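Local structure of VP1 (Merkel cell polyomavirus, 4FMH) at residues 61-64 with 65-68; 110-113 with 114-117; 194-197 with 198-202; 215-219 with 220-224. The protein forms the disulfide-linked pentamers that build the icosahedral polyomavirus capsid, and through its jelly-roll domain binds sialylated glycans during attachment to host cells. All coordinates share one frame; numbering follows the deposited sequence.

Interaction 1. Residues 61-64 with 65-68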
loop_
_atom_site.group_PDB
_atom_site.type_symbol
_atom_site.label_atom_id
_atom_site.label_comp_id
_atom_site.label_asym_id
_atom_site.label_seq_id
_atom_site.Cartn_x
_atom_site.Cartn_y
_atom_site.Cartn_z
ATOM N N GLN B 61 -22.559 9.726 -27.646
ATOM C CA GLN B 61 -23.370 10.918 -27.413
ATOM C C GLN B 61 -23.908 10.859 -25.984
ATOM O O GLN B 61 -25.094 10.615 -25.770
ATOM C CB GLN B 61 -24.503 11.008 -28.446
ATOM C CG GLN B 61 -24.021 11.277 -29.881
ATOM C CD GLN B 61 -25.088 11.003 -30.941
ATOM O OE1 GLN B 61 -25.839 10.030 -30.850
ATOM N NE2 GLN B 61 -25.140 11.857 -31.963
ATOM N N PRO B 62 -23.024 11.070 -24.994
ATOM C CA PRO B 62 -23.399 10.868 -23.589
ATOM C C PRO B 62 -24.418 11.897 -23.106
ATOM O O PRO B 62 -24.373 13.053 -23.537
ATOM C CB PRO B 62 -22.068 11.039 -22.843
ATOM C CG PRO B 62 -21.230 11.882 -23.732
ATOM C CD PRO B 62 -21.634 11.542 -25.136
ATOM N N ILE B 63 -25.339 11.472 -22.243
ATOM C CA ILE B 63 -26.323 12.386 -21.649
ATOM C C ILE B 63 -25.743 13.058 -20.390
ATOM O O ILE B 63 -24.820 12.522 -19.754
ATOM C CB ILE B 63 -27.643 11.656 -21.299
ATOM C CG1 ILE B 63 -27.369 10.508 -20.305
ATOM C CG2 ILE B 63 -28.336 11.169 -22.581
ATOM C CD1 ILE B 63 -28.615 9.770 -19.805
ATOM N N LYS B 64 -26.293 14.219 -20.036
ATOM C CA LYS B 64 -25.863 14.983 -18.856
ATOM C C LYS B 64 -25.797 14.122 -17.604
ATOM O O LYS B 64 -24.896 14.292 -16.775
ATOM C CB LYS B 64 -26.835 16.128 -18.558
ATOM C CG LYS B 64 -26.863 17.269 -19.546
ATOM C CD LYS B 64 -27.757 18.397 -19.013
ATOM C CE LYS B 64 -29.158 17.893 -18.653
ATOM N NZ LYS B 64 -29.715 18.614 -17.480
ATOM N N GLU B 65 -26.761 13.210 -17.469
ATOM C CA GLU B 65 -26.888 12.388 -16.263
ATOM C C GLU B 65 -25.736 11.394 -16.105
ATOM O O GLU B 65 -25.555 10.823 -15.035
ATOM C CB GLU B 65 -28.229 11.653 -16.238
ATOM C CG GLU B 65 -29.451 12.546 -15.988
ATOM C CD GLU B 65 -29.886 13.367 -17.201
ATOM O OE1 GLU B 65 -29.484 13.049 -18.348
ATOM O OE2 GLU B 65 -30.642 14.342 -16.998
ATOM N N ASN B 66 -24.955 11.212 -17.170
ATOM C CA ASN B 66 -23.817 10.294 -17.153
ATOM C C ASN B 66 -22.461 10.990 -17.090
ATOM O O ASN B 66 -21.416 10.369 -17.340
ATOM C CB ASN B 66 -23.888 9.337 -18.343
ATOM C CG ASN B 66 -24.845 8.182 -18.101
ATOM O OD1 ASN B 66 -25.389 8.028 -17.003
ATOM N ND2 ASN B 66 -25.057 7.368 -19.124
ATOM N N LEU B 67 -22.487 12.271 -16.721
ATOM C CA LEU B 67 -21.289 13.096 -16.695
ATOM C C LEU B 67 -21.063 13.747 -15.316
ATOM O O LEU B 67 -21.412 14.928 -15.116
ATOM C CB LEU B 67 -21.359 14.153 -17.816
ATOM C CG LEU B 67 -21.471 13.614 -19.259
ATOM C CD1 LEU B 67 -21.835 14.710 -20.263
ATOM C CD2 LEU B 67 -20.190 12.876 -19.698
ATOM N N PRO B 68 -20.486 12.977 -14.353
ATOM C CA PRO B 68 -20.135 13.561 -13.055
ATOM C C PRO B 68 -19.282 14.811 -13.243
ATOM O O PRO B 68 -18.402 14.856 -14.117
ATOM C CB PRO B 68 -19.334 12.444 -12.363
ATOM C CG PRO B 68 -19.888 11.183 -12.961
ATOM C CD PRO B 68 -20.165 11.536 -14.409
HETATM O O HOH W 1 -24.895 8.298 -21.867
#

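Interaction 2. Residues 110-113 with 114-117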
loop_
_atom_site.group_PDB
_atom_site.type_symbol
_atom_site.label_atom_id
_atom_site.label_comp_id
_atom_site.label_asym_id
_atom_site.label_seq_id
_atom_site.Cartn_x
_atom_site.Cartn_y
_atom_site.Cartn_z
ATOM N N VAL B 110 -24.929 -3.591 1.691
ATOM C CA VAL B 110 -24.814 -4.609 0.633
ATOM C C VAL B 110 -26.158 -5.279 0.349
ATOM O O VAL B 110 -26.221 -6.433 -0.073
ATOM C CB VAL B 110 -23.719 -5.668 0.943
ATOM C CG1 VAL B 110 -22.303 -5.034 0.879
ATOM C CG2 VAL B 110 -23.979 -6.364 2.293
ATOM N N HIS B 111 -27.233 -4.527 0.561
ATOM C CA HIS B 111 -28.586 -5.059 0.445
ATOM C C HIS B 111 -29.528 -4.048 -0.209
ATOM O O HIS B 111 -30.726 -4.016 0.094
ATOM C CB HIS B 111 -29.114 -5.506 1.814
ATOM C CG HIS B 111 -29.034 -4.441 2.859
ATOM N ND1 HIS B 111 -30.003 -3.469 3.003
ATOM C CD2 HIS B 111 -28.083 -4.166 3.782
ATOM C CE1 HIS B 111 -29.657 -2.652 3.983
ATOM N NE2 HIS B 111 -28.495 -3.050 4.469
ATOM N N TYR B 112 -28.982 -3.239 -1.119
ATOM C CA TYR B 112 -29.804 -2.408 -1.997
ATOM C C TYR B 112 -30.758 -3.349 -2.740
ATOM O O TYR B 112 -30.340 -4.402 -3.205
ATOM C CB TYR B 112 -28.924 -1.611 -2.969
ATOM C CG TYR B 112 -29.687 -1.004 -4.119
ATOM C CD1 TYR B 112 -30.706 -0.071 -3.892
ATOM C CD2 TYR B 112 -29.409 -1.370 -5.430
ATOM C CE1 TYR B 112 -31.425 0.479 -4.951
ATOM C CE2 TYR B 112 -30.115 -0.818 -6.492
ATOM C CZ TYR B 112 -31.126 0.098 -6.244
ATOM O OH TYR B 112 -31.831 0.642 -7.290
ATOM N N TRP B 113 -32.037 -2.990 -2.827
ATOM C CA TRP B 113 -33.044 -3.961 -3.271
ATOM C C TRP B 113 -32.750 -4.548 -4.645
ATOM O O TRP B 113 -33.044 -5.723 -4.893
ATOM C CB TRP B 113 -34.478 -3.394 -3.193
ATOM C CG TRP B 113 -34.821 -2.347 -4.217
ATOM C CD1 TRP B 113 -34.776 -0.996 -4.045
ATOM C CD2 TRP B 113 -35.279 -2.567 -5.561
ATOM N NE1 TRP B 113 -35.172 -0.356 -5.197
ATOM C CE2 TRP B 113 -35.489 -1.294 -6.143
ATOM C CE3 TRP B 113 -35.533 -3.714 -6.330
ATOM C CZ2 TRP B 113 -35.933 -1.131 -7.468
ATOM C CZ3 TRP B 113 -35.984 -3.553 -7.652
ATOM C CH2 TRP B 113 -36.177 -2.267 -8.203
ATOM N N ASP B 114 -32.146 -3.736 -5.515
ATOM C CA ASP B 114 -31.843 -4.145 -6.885
ATOM C C ASP B 114 -30.343 -4.341 -7.106
ATOM O O ASP B 114 -29.846 -4.142 -8.213
ATOM C CB ASP B 114 -32.392 -3.115 -7.883
ATOM C CG ASP B 114 -32.578 -3.683 -9.280
ATOM O OD1 ASP B 114 -32.765 -4.908 -9.422
ATOM O OD2 ASP B 114 -32.549 -2.894 -10.244
ATOM N N MET B 115 -29.634 -4.745 -6.056
ATOM C CA MET B 115 -28.185 -4.927 -6.134
ATOM C C MET B 115 -27.843 -6.260 -6.782
ATOM O O MET B 115 -28.408 -7.290 -6.414
ATOM C CB MET B 115 -27.576 -4.894 -4.734
ATOM C CG MET B 115 -26.262 -4.122 -4.640
ATOM S SD MET B 115 -25.836 -3.782 -2.921
ATOM C CE MET B 115 -24.871 -2.276 -3.093
ATOM N N LYS B 116 -26.922 -6.241 -7.741
ATOM C CA LYS B 116 -26.367 -7.485 -8.288
ATOM C C LYS B 116 -25.655 -8.246 -7.168
ATOM O O LYS B 116 -24.921 -7.650 -6.371
ATOM C CB LYS B 116 -25.396 -7.186 -9.433
ATOM C CG LYS B 116 -24.788 -8.424 -10.092
ATOM C CD LYS B 116 -24.053 -8.070 -11.376
ATOM C CE LYS B 116 -23.368 -9.286 -11.994
ATOM N NZ LYS B 116 -24.338 -10.344 -12.435
ATOM N N ARG B 117 -25.885 -9.554 -7.099
ATOM C CA ARG B 117 -25.268 -10.389 -6.067
ATOM C C ARG B 117 -23.845 -10.790 -6.464
ATOM O O ARG B 117 -23.523 -10.885 -7.653
ATOM C CB ARG B 117 -26.104 -11.647 -5.830
ATOM C CG ARG B 117 -27.496 -11.400 -5.261
ATOM C CD ARG B 117 -28.235 -12.719 -5.157
ATOM N NE ARG B 117 -29.652 -12.600 -4.797
ATOM C CZ ARG B 117 -30.156 -12.880 -3.597
ATOM N NH1 ARG B 117 -29.358 -13.270 -2.608
ATOM N NH2 ARG B 117 -31.466 -12.772 -3.380
HETATM O O HOH W 2 -32.485 -0.197 -9.958
#

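Interaction 3. Residues 194-197 with 198-202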
loop_
_atom_site.group_PDB
_atom_site.type_symbol
_atom_site.label_atom_id
_atom_site.label_comp_id
_atom_site.label_asym_id
_atom_site.label_seq_id
_atom_site.Cartn_x
_atom_site.Cartn_y
_atom_site.Cartn_z
ATOM N N ASN B 194 -21.215 21.740 -13.531
ATOM C CA ASN B 194 -21.226 21.995 -14.979
ATOM C C ASN B 194 -19.943 21.701 -15.756
ATOM O O ASN B 194 -19.924 21.796 -16.988
ATOM C CB ASN B 194 -21.683 23.426 -15.272
ATOM C CG ASN B 194 -23.124 23.489 -15.708
ATOM O OD1 ASN B 194 -23.437 23.317 -16.892
ATOM N ND2 ASN B 194 -24.022 23.734 -14.754
ATOM N N TYR B 195 -18.876 21.350 -15.048
ATOM C CA TYR B 195 -17.620 21.027 -15.695
ATOM C C TYR B 195 -17.363 19.540 -15.480
ATOM O O TYR B 195 -17.052 19.133 -14.359
ATOM C CB TYR B 195 -16.484 21.877 -15.116
ATOM C CG TYR B 195 -16.549 23.330 -15.539
ATOM C CD1 TYR B 195 -17.288 24.260 -14.809
ATOM C CD2 TYR B 195 -15.874 23.768 -16.676
ATOM C CE1 TYR B 195 -17.352 25.599 -15.203
ATOM C CE2 TYR B 195 -15.929 25.101 -17.082
ATOM C CZ TYR B 195 -16.672 26.008 -16.340
ATOM O OH TYR B 195 -16.730 27.324 -16.737
ATOM N N PRO B 196 -17.541 18.718 -16.538
ATOM C CA PRO B 196 -17.390 17.268 -16.352
ATOM C C PRO B 196 -15.968 16.866 -15.982
ATOM O O PRO B 196 -14.994 17.360 -16.557
ATOM C CB PRO B 196 -17.775 16.680 -17.716
ATOM C CG PRO B 196 -18.639 17.751 -18.369
ATOM C CD PRO B 196 -18.012 19.050 -17.896
ATOM N N ILE B 197 -15.877 15.966 -15.015
ATOM C CA ILE B 197 -14.616 15.413 -14.566
ATOM C C ILE B 197 -13.850 14.719 -15.705
ATOM O O ILE B 197 -12.624 14.871 -15.810
ATOM C CB ILE B 197 -14.855 14.468 -13.373
ATOM C CG1 ILE B 197 -15.397 15.273 -12.176
ATOM C CG2 ILE B 197 -13.582 13.681 -13.010
ATOM C CD1 ILE B 197 -16.130 14.419 -11.129
ATOM N N GLU B 198 -14.563 13.987 -16.568
ATOM C CA GLU B 198 -13.910 13.250 -17.658
ATOM C C GLU B 198 -13.374 14.170 -18.765
ATOM O O GLU B 198 -12.688 13.718 -19.686
ATOM C CB GLU B 198 -14.841 12.175 -18.244
ATOM C CG GLU B 198 -15.899 12.706 -19.233
ATOM C CD GLU B 198 -16.640 11.574 -19.943
ATOM O OE1 GLU B 198 -17.076 10.630 -19.253
ATOM O OE2 GLU B 198 -16.787 11.629 -21.184
ATOM N N VAL B 199 -13.684 15.459 -18.667
ATOM C CA VAL B 199 -13.210 16.426 -19.650
ATOM C C VAL B 199 -12.112 17.334 -19.084
ATOM O O VAL B 199 -11.191 17.715 -19.806
ATOM C CB VAL B 199 -14.365 17.308 -20.184
ATOM C CG1 VAL B 199 -13.828 18.377 -21.131
ATOM C CG2 VAL B 199 -15.421 16.456 -20.876
ATOM N N TRP B 200 -12.231 17.680 -17.801
ATOM C CA TRP B 200 -11.422 18.747 -17.190
ATOM C C TRP B 200 -10.607 18.258 -16.002
ATOM O O TRP B 200 -11.117 17.536 -15.135
ATOM C CB TRP B 200 -12.323 19.884 -16.703
ATOM C CG TRP B 200 -13.154 20.537 -17.763
ATOM C CD1 TRP B 200 -14.494 20.390 -17.957
ATOM C CD2 TRP B 200 -12.698 21.447 -18.773
ATOM N NE1 TRP B 200 -14.905 21.144 -19.031
ATOM C CE2 TRP B 200 -13.825 21.811 -19.545
ATOM C CE3 TRP B 200 -11.448 21.997 -19.095
ATOM C CZ2 TRP B 200 -13.743 22.703 -20.625
ATOM C CZ3 TRP B 200 -11.364 22.874 -20.174
ATOM C CH2 TRP B 200 -12.508 23.213 -20.927
ATOM N N CYS B 201 -9.345 18.674 -15.959
ATOM C CA CYS B 201 -8.475 18.389 -14.830
ATOM C C CYS B 201 -7.835 19.701 -14.373
ATOM O O CYS B 201 -7.831 20.671 -15.135
ATOM C CB CYS B 201 -7.409 17.366 -15.231
ATOM S SG CYS B 201 -6.239 17.937 -16.492
ATOM N N PRO B 202 -7.303 19.748 -13.134
ATOM C CA PRO B 202 -6.630 20.977 -12.701
ATOM C C PRO B 202 -5.429 21.284 -13.598
ATOM O O PRO B 202 -4.693 20.368 -13.959
ATOM C CB PRO B 202 -6.154 20.639 -11.279
ATOM C CG PRO B 202 -7.009 19.494 -10.843
ATOM C CD PRO B 202 -7.267 18.708 -12.089
#

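Interaction 4. Residues 215-219 with 220-224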
loop_
_atom_site.group_PDB
_atom_site.type_symbol
_atom_site.label_atom_id
_atom_site.label_comp_id
_atom_site.label_asym_id
_atom_site.label_seq_id
_atom_site.Cartn_x
_atom_site.Cartn_y
_atom_site.Cartn_z
ATOM N N SER B 215 -6.477 12.259 -6.721
ATOM C CA SER B 215 -6.072 10.897 -7.053
ATOM C C SER B 215 -7.172 10.213 -7.860
ATOM O O SER B 215 -8.358 10.584 -7.777
ATOM C CB SER B 215 -5.772 10.097 -5.775
ATOM O OG SER B 215 -6.961 9.892 -5.017
ATOM N N ILE B 216 -6.770 9.215 -8.638
ATOM C CA ILE B 216 -7.713 8.358 -9.336
ATOM C C ILE B 216 -7.410 6.903 -8.995
ATOM O O ILE B 216 -6.290 6.561 -8.595
ATOM C CB ILE B 216 -7.671 8.578 -10.884
ATOM C CG1 ILE B 216 -8.971 8.098 -11.547
ATOM C CG2 ILE B 216 -6.430 7.927 -11.515
ATOM C CD1 ILE B 216 -9.121 8.538 -13.026
ATOM N N GLN B 217 -8.431 6.065 -9.140
ATOM C CA GLN B 217 -8.293 4.618 -9.040
ATOM C C GLN B 217 -9.214 4.006 -10.081
ATOM O O GLN B 217 -10.434 4.215 -10.033
ATOM C CB GLN B 217 -8.679 4.158 -7.632
ATOM C CG GLN B 217 -8.952 2.668 -7.484
ATOM C CD GLN B 217 -9.495 2.356 -6.109
ATOM O OE1 GLN B 217 -8.785 2.497 -5.111
ATOM N NE2 GLN B 217 -10.767 1.962 -6.040
ATOM N N THR B 218 -8.640 3.283 -11.040
ATOM C CA THR B 218 -9.462 2.614 -12.065
ATOM C C THR B 218 -9.674 1.136 -11.707
ATOM O O THR B 218 -9.378 0.730 -10.591
ATOM C CB THR B 218 -8.918 2.828 -13.507
ATOM O OG1 THR B 218 -7.696 2.105 -13.692
ATOM C CG2 THR B 218 -8.679 4.311 -13.763
ATOM N N GLY B 219 -10.209 0.347 -12.635
ATOM C CA GLY B 219 -10.649 -1.020 -12.332
ATOM C C GLY B 219 -12.143 -1.037 -12.051
ATOM O O GLY B 219 -12.699 -0.043 -11.598
ATOM N N SER B 220 -12.797 -2.166 -12.317
ATOM C CA SER B 220 -14.264 -2.248 -12.239
ATOM C C SER B 220 -14.824 -2.543 -10.844
ATOM O O SER B 220 -15.892 -2.040 -10.486
ATOM C CB SER B 220 -14.795 -3.286 -13.233
ATOM O OG SER B 220 -14.168 -4.539 -13.036
ATOM N N GLN B 221 -14.116 -3.368 -10.077
ATOM C CA GLN B 221 -14.561 -3.767 -8.746
ATOM C C GLN B 221 -13.485 -3.514 -7.695
ATOM O O GLN B 221 -13.525 -4.089 -6.607
ATOM C CB GLN B 221 -14.969 -5.248 -8.736
ATOM C CG GLN B 221 -16.352 -5.514 -9.340
ATOM C CD GLN B 221 -16.847 -6.936 -9.094
ATOM O OE1 GLN B 221 -16.794 -7.444 -7.972
ATOM N NE2 GLN B 221 -17.337 -7.576 -10.146
ATOM N N THR B 222 -12.530 -2.649 -8.028
ATOM C CA THR B 222 -11.449 -2.275 -7.111
ATOM C C THR B 222 -12.034 -1.785 -5.787
ATOM O O THR B 222 -12.950 -0.958 -5.784
ATOM C CB THR B 222 -10.581 -1.170 -7.723
ATOM O OG1 THR B 222 -10.297 -1.506 -9.087
ATOM C CG2 THR B 222 -9.257 -0.998 -6.946
ATOM N N PRO B 223 -11.529 -2.311 -4.656
ATOM C CA PRO B 223 -12.021 -1.887 -3.347
ATOM C C PRO B 223 -11.967 -0.370 -3.178
ATOM O O PRO B 223 -10.965 0.268 -3.540
ATOM C CB PRO B 223 -11.039 -2.554 -2.375
ATOM C CG PRO B 223 -10.581 -3.772 -3.101
ATOM C CD PRO B 223 -10.507 -3.376 -4.544
ATOM N N THR B 224 -13.057 0.199 -2.674
ATOM C CA THR B 224 -13.072 1.591 -2.273
ATOM C C THR B 224 -12.500 1.637 -0.870
ATOM O O THR B 224 -13.037 1.012 0.054
ATOM C CB THR B 224 -14.485 2.173 -2.325
ATOM O OG1 THR B 224 -14.914 2.218 -3.694
ATOM C CG2 THR B 224 -14.528 3.607 -1.728
#

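Interaction 1. Residues 61-64 with 65-68
Ile-63 and Asn-66 meet at the start of a tight turn, where the backbone N of Asn-66 donates to Ile-63 O over 2.9 Å. One residue further on, Leu-67 N donates to Lys-64 O over 3.1 Å, and the two successive i-to-i+3 bonds wind the chain into a short 3-10-like turn around Lys-64 and Glu-65.

Side chains fill in around this frame. Glu-65 folds back at chi2 (76°), which lays OE1 alongside the aliphatic part of Ile-63, 3.7 Å from Ile-63 CD1; the two side chains cross nearly at right angles. Its other oxygen, OE2, stays 4.4 Å from Lys-64 NZ, beyond a salt bridge, though the opposite charges may still attract weakly. Elsewhere in the turn Leu-67 CD2 rests 4.1 Å from Pro-62 CB.

A water bridges the start of the turn and the side chain of Asn-66, accepting from Ile-63 N and, at 2.9 Å, from Asn-66 ND2. That amide nitrogen also donates to Asp-51 O, of a glycan-pocket residue; the Asn-66 side chain itself lies about 7 Å from the bound sialic acid at the nearest atoms, near the site but not in contact with it.

The whole piece lies in the long loop between strands 11-28 and 71-76, with Pro-62 packing on His-111 of a neighbouring subunit and Pro-68 bonded through its backbone to Ile-197 ahead of strand 200-202.

Interaction 2. Residues 110-113 with 114-117
Tyr-112 swings its CG away from its own backbone N (chi1 166°) while Asp-114 does likewise, and the two side chains consequently run side by side in the same direction. Both belong to a type I beta turn from Tyr-112 to Met-115, closed by the bond from Met-115 N to Tyr-112 O at 3.0 Å. It illustrates how a surface loop of a viral jelly roll can present a receptor-binding group from a hydrogen-bonded turn.

Asp-114 touches two aromatic residues, with the tyrosine beside it on the same face of the indole. Its CB sits over the six-membered ring of Trp-113, 3.5 Å from the centroid and only 12° off the ring normal, a CH-pi contact; the carboxylate runs outward past the rim, its plane 16° from that of the indole. The phenol of Tyr-112 brings CE2 to 3.5 Å from Asp-114 CB, and Asp-114 N lies over one face of the tyrosine ring. Asp-114 OD1 is fixed further by Thr-265 OG1. Such bracing probably limits the freedom of the side chain where it touches the bound sialic acid as part of the glycan pocket.

At the other end of the turn Met-115 packs SD 3.8 Å from Tyr-112 CB, and its sulfur accepts a weak bond from Tyr-112 N. A neighbouring subunit adds Glu-198 and Asp-60, which bind the imidazole of His-111, and packs Ser-57 on Trp-113.

One water joins the two parallel-running side chains, 2.9 Å from Tyr-112 OH and donating to Asp-114 OD2 at 2.7 Å.

Interaction 3. Residues 194-197 with 198-202
Aromatic contact comes first: Tyr-195 presents an edge to a face of Trp-200 in a T-shaped pair, the phenol and five-membered-ring centroids 5.3 Å apart and the planes at 69°. The touching atom is Tyr-195 CD2, 3.7 Å from Trp-200 NE1 and offset toward the rim of the indole. Trp-200 carries its CG beside its own backbone N (chi1 -60°), which turns the pyrrole end of the ring back over the preceding loop. Val-199 CG1 lies over the rim of the opposite face.

Apolar packing continues around Pro-196. Its CD lies 3.8 Å from Trp-200 CD1, with the two side chains running together, while its CB meets Val-199 CG2 at 3.9 Å.

The hydrogen bonds converge on one acceptor. Pro-196 O takes Trp-200 N at 3.0 Å, nearly in line with the carbonyl, and Val-199 N at 3.1 Å, well above the carbonyl plane. With two donors approaching from such different directions, this buried oxygen closes the turn just where strand 200-202 begins.

Polar ends of the aromatic side chains are satisfied farther out. Trp-200 NE1 donates to Ile-164 O, and Tyr-195 OH bonds Asp-190.

The turn thus leads from strand 186-189 into strand 200-202, an outer member of a three-stranded antiparallel sheet; Tyr-195 and Trp-200 both pack on Leu-144 of its central strand 142-146, and Ile-197 leans on Tyr-132 of strand 131-138 in the larger sheet.

Interaction 4. Residues 215-219 with 220-224
Thr-222 OG1 donates to Thr-218 O over 2.8 Å, the shorter of the two hydrogen bonds that brace this loop. The hydroxyl is tilted only slightly from the carbonyl plane, and it reaches that position because chi1 (-45°) places OG1 beside the threonine's own backbone N, while CG2 is sent toward Gln-217.

Gln-217 comes from the opposite direction with an extended chain. Its amide lies against the methyl, NE2 standing 3.4 Å from Thr-222 CG2, and passes beyond it to donate to Pro-223 O at 3.0 Å. This second bond is bent, with an N-H...O angle of 137°, and the amide nitrogen stands well above the carbonyl plane. Gly-129 O also accepts from NE2, and a glycerol probably from the crystallisation liquor bonds OE1, so both ends of the amide are engaged.

Within the inner bridge the chain turns through Gly-219, whose CA approaches Thr-222 OG1 to 3.3 Å. Its positive phi (97°) with an extended psi is a conformation open essentially to glycine alone, and a CB there would collide with the hydroxyl.

Two neighbouring subunits bind the loop, one at Thr-218 and the other at Thr-224: Thr-218 OG1 binds Val-127 O of the first, and Thr-224 N donates to Thr-218 OG1 of the second. Strand 210-217 pairs with a strand of the first, making this a loop at the edge of a jelly-roll sheet that continues between subunits of the VP1 pentamer.

Overall arrangement
All four contacts are local, in loops and at strand ends of one jelly-roll domain, but they differ with depth. Interaction 3 is the most central, its centre about 8 Å from the centre of the chain, and relies on aromatic and proline packing. Interaction 2, its centre about 28 Å from that of the chain, is also buried, partly by a neighbouring subunit; its aromatics frame a carboxylate. Interactions 1 and 4 are partly buried and more polar, the former wound by backbone bonds, the latter bridged by side chains. Interactions 1 and 3 touch directly, through a probable backbone hydrogen bond and side-chain packing. Across the pentamer, an intersubunit tie joins interaction 3 of one copy to interaction 2 of the next.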